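Local coordinates for proline iminopeptidase-related protein (Thermus thermophilus, PDB 2YYS) that is of unknown function but belongs to peptidase family S33 and is probably a hydrolase, perhaps a peptidase, at residues 248-253 with 266-271. Numbering follows the deposited sequence.
Sequences RVLPEA and EEAFKE
Arg248 and Leu250 of the last strand in the alpha/beta-hydrolase sheet, 247-250, meet Ala268 and Glu271 of helix 262-274, which packs on one face of the sheet, over its edge strand. The axes of strand 248-250 and helix 266-271 run nearly antiparallel, at 163°. They come within 9.8 Å of each other, and Ala268 sits at the centre of the interface.

The apolar part is built round Ala268, whose CB points at the strand. Leu250 lays its CD2 methyl against that CB at 4.1 Å, while CB of Arg248 approaches the same Ala268 CB at 4.2 Å. One methyl is thus flanked by two side chains that lie two residues apart on the strand. Leu250 also touches Leu257 of the short helix 257-260, so the leucine joins the edge strand to the next two helices in the chain.

The polar part is a salt bridge between Arg248 and Glu271, both partly exposed. The arginine chain bends about its CB-CG bond, whereas the glutamate reaches out extended from its helix, and the two side chains cross at about a right angle. The guanidinium offers its NE and NH2 edge to both carboxylate oxygens, but unequally: NE donates to OE1 of Glu271 over 2.9 Å, and NH2 reaches OE2 of the same residue only weakly, over 3.4 Å. Both side chains also touch Tyr222 of the neighbouring strand 221-226, to which the backbones of Arg248 and Leu250 are hydrogen-bonded.

The two charged groups are not coplanar, their planes standing 59° apart. Glu271 OE1 lies close to the guanidinium plane of Arg248, yet NE meets that oxygen from above the carboxylate, 41° out of its plane.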
ATOM      1  N   ARG A 248      11.490 -10.892  -0.166  1.00 21.16           N
ATOM      2  CA  ARG A 248      12.718 -10.386  -0.760  1.00 21.79           C
ATOM      3  C   ARG A 248      12.990  -9.029  -0.138  1.00 21.22           C
ATOM      4  O   ARG A 248      12.146  -8.135  -0.191  1.00 21.44           O
ATOM      5  CB  ARG A 248      12.580 -10.238  -2.275  1.00 22.51           C
ATOM      6  CG  ARG A 248      12.280 -11.541  -3.023  1.00 25.41           C
ATOM      7  CD  ARG A 248      13.406 -12.565  -2.966  1.00 28.61           C
ATOM      8  NE  ARG A 248      13.013 -13.848  -3.561  1.00 30.87           N
ATOM      9  CZ  ARG A 248      12.638 -14.945  -2.889  1.00 31.49           C
ATOM     10  NH1 ARG A 248      12.561 -14.963  -1.560  1.00 30.18           N
ATOM     11  NH2 ARG A 248      12.317 -16.041  -3.568  1.00 32.89           N
ATOM     12  N   VAL A 249      14.169  -8.902   0.457  1.00 20.70           N
ATOM     13  CA  VAL A 249      14.625  -7.697   1.135  1.00 20.48           C
ATOM     14  C   VAL A 249      15.718  -7.054   0.269  1.00 20.60           C
ATOM     15  O   VAL A 249      16.768  -7.642   0.067  1.00 20.03           O
ATOM     16  CB  VAL A 249      15.180  -8.043   2.536  1.00 20.15           C
ATOM     17  CG1 VAL A 249      15.523  -6.793   3.310  1.00 20.70           C
ATOM     18  CG2 VAL A 249      14.162  -8.885   3.325  1.00 19.69           C
ATOM     19  N   LEU A 250      15.460  -5.862  -0.258  1.00 20.92           N
ATOM     20  CA  LEU A 250      16.387  -5.216  -1.181  1.00 21.28           C
ATOM     21  C   LEU A 250      17.369  -4.376  -0.386  1.00 21.44           C
ATOM     22  O   LEU A 250      16.956  -3.483   0.342  1.00 20.51           O
ATOM     23  CB  LEU A 250      15.649  -4.322  -2.188  1.00 21.33           C
ATOM     24  CG  LEU A 250      14.494  -4.950  -2.978  1.00 22.50           C
ATOM     25  CD1 LEU A 250      14.069  -4.058  -4.141  1.00 23.61           C
ATOM     26  CD2 LEU A 250      14.853  -6.333  -3.479  1.00 23.36           C
ATOM     27  N   PRO A 251      18.668  -4.648  -0.528  1.00 22.52           N
ATOM     28  CA  PRO A 251      19.689  -3.837   0.151  1.00 22.78           C
ATOM     29  C   PRO A 251      19.576  -2.373  -0.238  1.00 23.08           C
ATOM     30  O   PRO A 251      19.205  -2.063  -1.380  1.00 23.03           O
ATOM     31  CB  PRO A 251      21.030  -4.399  -0.368  1.00 23.04           C
ATOM     32  CG  PRO A 251      20.726  -5.697  -1.031  1.00 23.78           C
ATOM     33  CD  PRO A 251      19.253  -5.730  -1.347  1.00 22.62           C
ATOM     34  N   GLU A 252      19.861  -1.495   0.714  1.00 23.60           N
ATOM     35  CA  GLU A 252      19.980  -0.058   0.462  1.00 24.51           C
ATOM     36  C   GLU A 252      18.710   0.588  -0.078  1.00 23.92           C
ATOM     37  O   GLU A 252      18.779   1.608  -0.758  1.00 25.26           O
ATOM     38  CB  GLU A 252      21.146   0.217  -0.509  1.00 25.27           C
ATOM     39  CG  GLU A 252      22.497  -0.339  -0.053  1.00 28.06           C
ATOM     40  CD  GLU A 252      22.917   0.166   1.322  1.00 31.50           C
ATOM     41  OE1 GLU A 252      22.548   1.303   1.687  1.00 32.25           O
ATOM     42  OE2 GLU A 252      23.623  -0.574   2.043  1.00 34.51           O
ATOM     43  N   ALA A 253      17.549  -0.002   0.206  1.00 22.54           N
ATOM     44  CA  ALA A 253      16.297   0.527  -0.322  1.00 20.59           C
ATOM     45  C   ALA A 253      15.382   0.879   0.830  1.00 19.43           C
ATOM     46  O   ALA A 253      15.381   0.223   1.879  1.00 17.63           O
ATOM     47  CB  ALA A 253      15.649  -0.464  -1.238  1.00 20.76           C
ATOM     48  N   GLU A 266      13.370  -4.569 -10.046  1.00 23.66           N
ATOM     49  CA  GLU A 266      12.899  -5.162 -11.288  1.00 24.01           C
ATOM     50  C   GLU A 266      13.002  -6.677 -11.203  1.00 23.92           C
ATOM     51  O   GLU A 266      12.075  -7.389 -11.558  1.00 23.08           O
ATOM     52  CB  GLU A 266      13.726  -4.658 -12.467  1.00 24.32           C
ATOM     53  CG  GLU A 266      13.548  -5.495 -13.730  1.00 26.86           C
ATOM     54  CD  GLU A 266      14.139  -4.849 -14.968  1.00 29.92           C
ATOM     55  OE1 GLU A 266      15.140  -4.129 -14.856  1.00 32.64           O
ATOM     56  OE2 GLU A 266      13.604  -5.081 -16.062  1.00 34.48           O
ATOM     57  N   GLU A 267      14.152  -7.159 -10.745  1.00 23.96           N
ATOM     58  CA  GLU A 267      14.378  -8.593 -10.603  1.00 24.28           C
ATOM     59  C   GLU A 267      13.383  -9.221  -9.605  1.00 23.15           C
ATOM     60  O   GLU A 267      12.753 -10.232  -9.910  1.00 22.48           O
ATOM     61  CB  GLU A 267      15.833  -8.849 -10.175  1.00 25.14           C
ATOM     62  CG  GLU A 267      16.148 -10.258  -9.687  1.00 28.32           C
ATOM     63  CD  GLU A 267      17.614 -10.418  -9.275  1.00 32.97           C
ATOM     64  OE1 GLU A 267      18.093  -9.679  -8.369  1.00 34.86           O
ATOM     65  OE2 GLU A 267      18.291 -11.287  -9.862  1.00 35.71           O
ATOM     66  N   ALA A 268      13.237  -8.619  -8.429  1.00 22.01           N
ATOM     67  CA  ALA A 268      12.358  -9.176  -7.400  1.00 21.71           C
ATOM     68  C   ALA A 268      10.891  -9.078  -7.805  1.00 21.36           C
ATOM     69  O   ALA A 268      10.120  -9.993  -7.562  1.00 20.89           O
ATOM     70  CB  ALA A 268      12.585  -8.489  -6.068  1.00 21.86           C
ATOM     71  N   PHE A 269      10.509  -7.977  -8.438  1.00 21.62           N
ATOM     72  CA  PHE A 269       9.109  -7.757  -8.792  1.00 22.05           C
ATOM     73  C   PHE A 269       8.686  -8.710  -9.908  1.00 23.01           C
ATOM     74  O   PHE A 269       7.600  -9.293  -9.842  1.00 22.22           O
ATOM     75  CB  PHE A 269       8.870  -6.297  -9.184  1.00 21.88           C
ATOM     76  CG  PHE A 269       7.422  -5.903  -9.252  1.00 21.24           C
ATOM     77  CD1 PHE A 269       6.561  -6.157  -8.196  1.00 21.28           C
ATOM     78  CD2 PHE A 269       6.921  -5.260 -10.374  1.00 22.20           C
ATOM     79  CE1 PHE A 269       5.232  -5.784  -8.258  1.00 21.48           C
ATOM     80  CE2 PHE A 269       5.584  -4.888 -10.441  1.00 22.04           C
ATOM     81  CZ  PHE A 269       4.744  -5.145  -9.378  1.00 20.84           C
ATOM     82  N   LYS A 270       9.560  -8.893 -10.902  1.00 23.90           N
ATOM     83  CA  LYS A 270       9.298  -9.827 -11.996  1.00 25.21           C
ATOM     84  C   LYS A 270       9.169 -11.255 -11.487  1.00 24.91           C
ATOM     85  O   LYS A 270       8.338 -12.010 -11.967  1.00 25.34           O
ATOM     86  CB  LYS A 270      10.391  -9.753 -13.066  1.00 25.97           C
ATOM     87  CG  LYS A 270      10.262  -8.548 -14.010  1.00 29.17           C
ATOM     88  CD  LYS A 270      11.381  -8.538 -15.058  1.00 34.50           C
ATOM     89  CE  LYS A 270      10.875  -8.144 -16.438  1.00 37.82           C
ATOM     90  NZ  LYS A 270      12.013  -7.973 -17.401  1.00 41.01           N
ATOM     91  N   GLU A 271       9.989 -11.623 -10.515  1.00 24.78           N
ATOM     92  CA  GLU A 271       9.878 -12.929  -9.886  1.00 24.98           C
ATOM     93  C   GLU A 271       8.515 -13.053  -9.175  1.00 24.13           C
ATOM     94  O   GLU A 271       7.828 -14.056  -9.325  1.00 23.87           O
ATOM     95  CB  GLU A 271      11.050 -13.140  -8.909  1.00 25.59           C
ATOM     96  CG  GLU A 271      10.949 -14.378  -8.031  1.00 28.47           C
ATOM     97  CD  GLU A 271      12.126 -14.538  -7.074  1.00 33.52           C
ATOM     98  OE1 GLU A 271      12.556 -13.537  -6.445  1.00 36.91           O
ATOM     99  OE2 GLU A 271      12.622 -15.679  -6.939  1.00 37.61           O
TER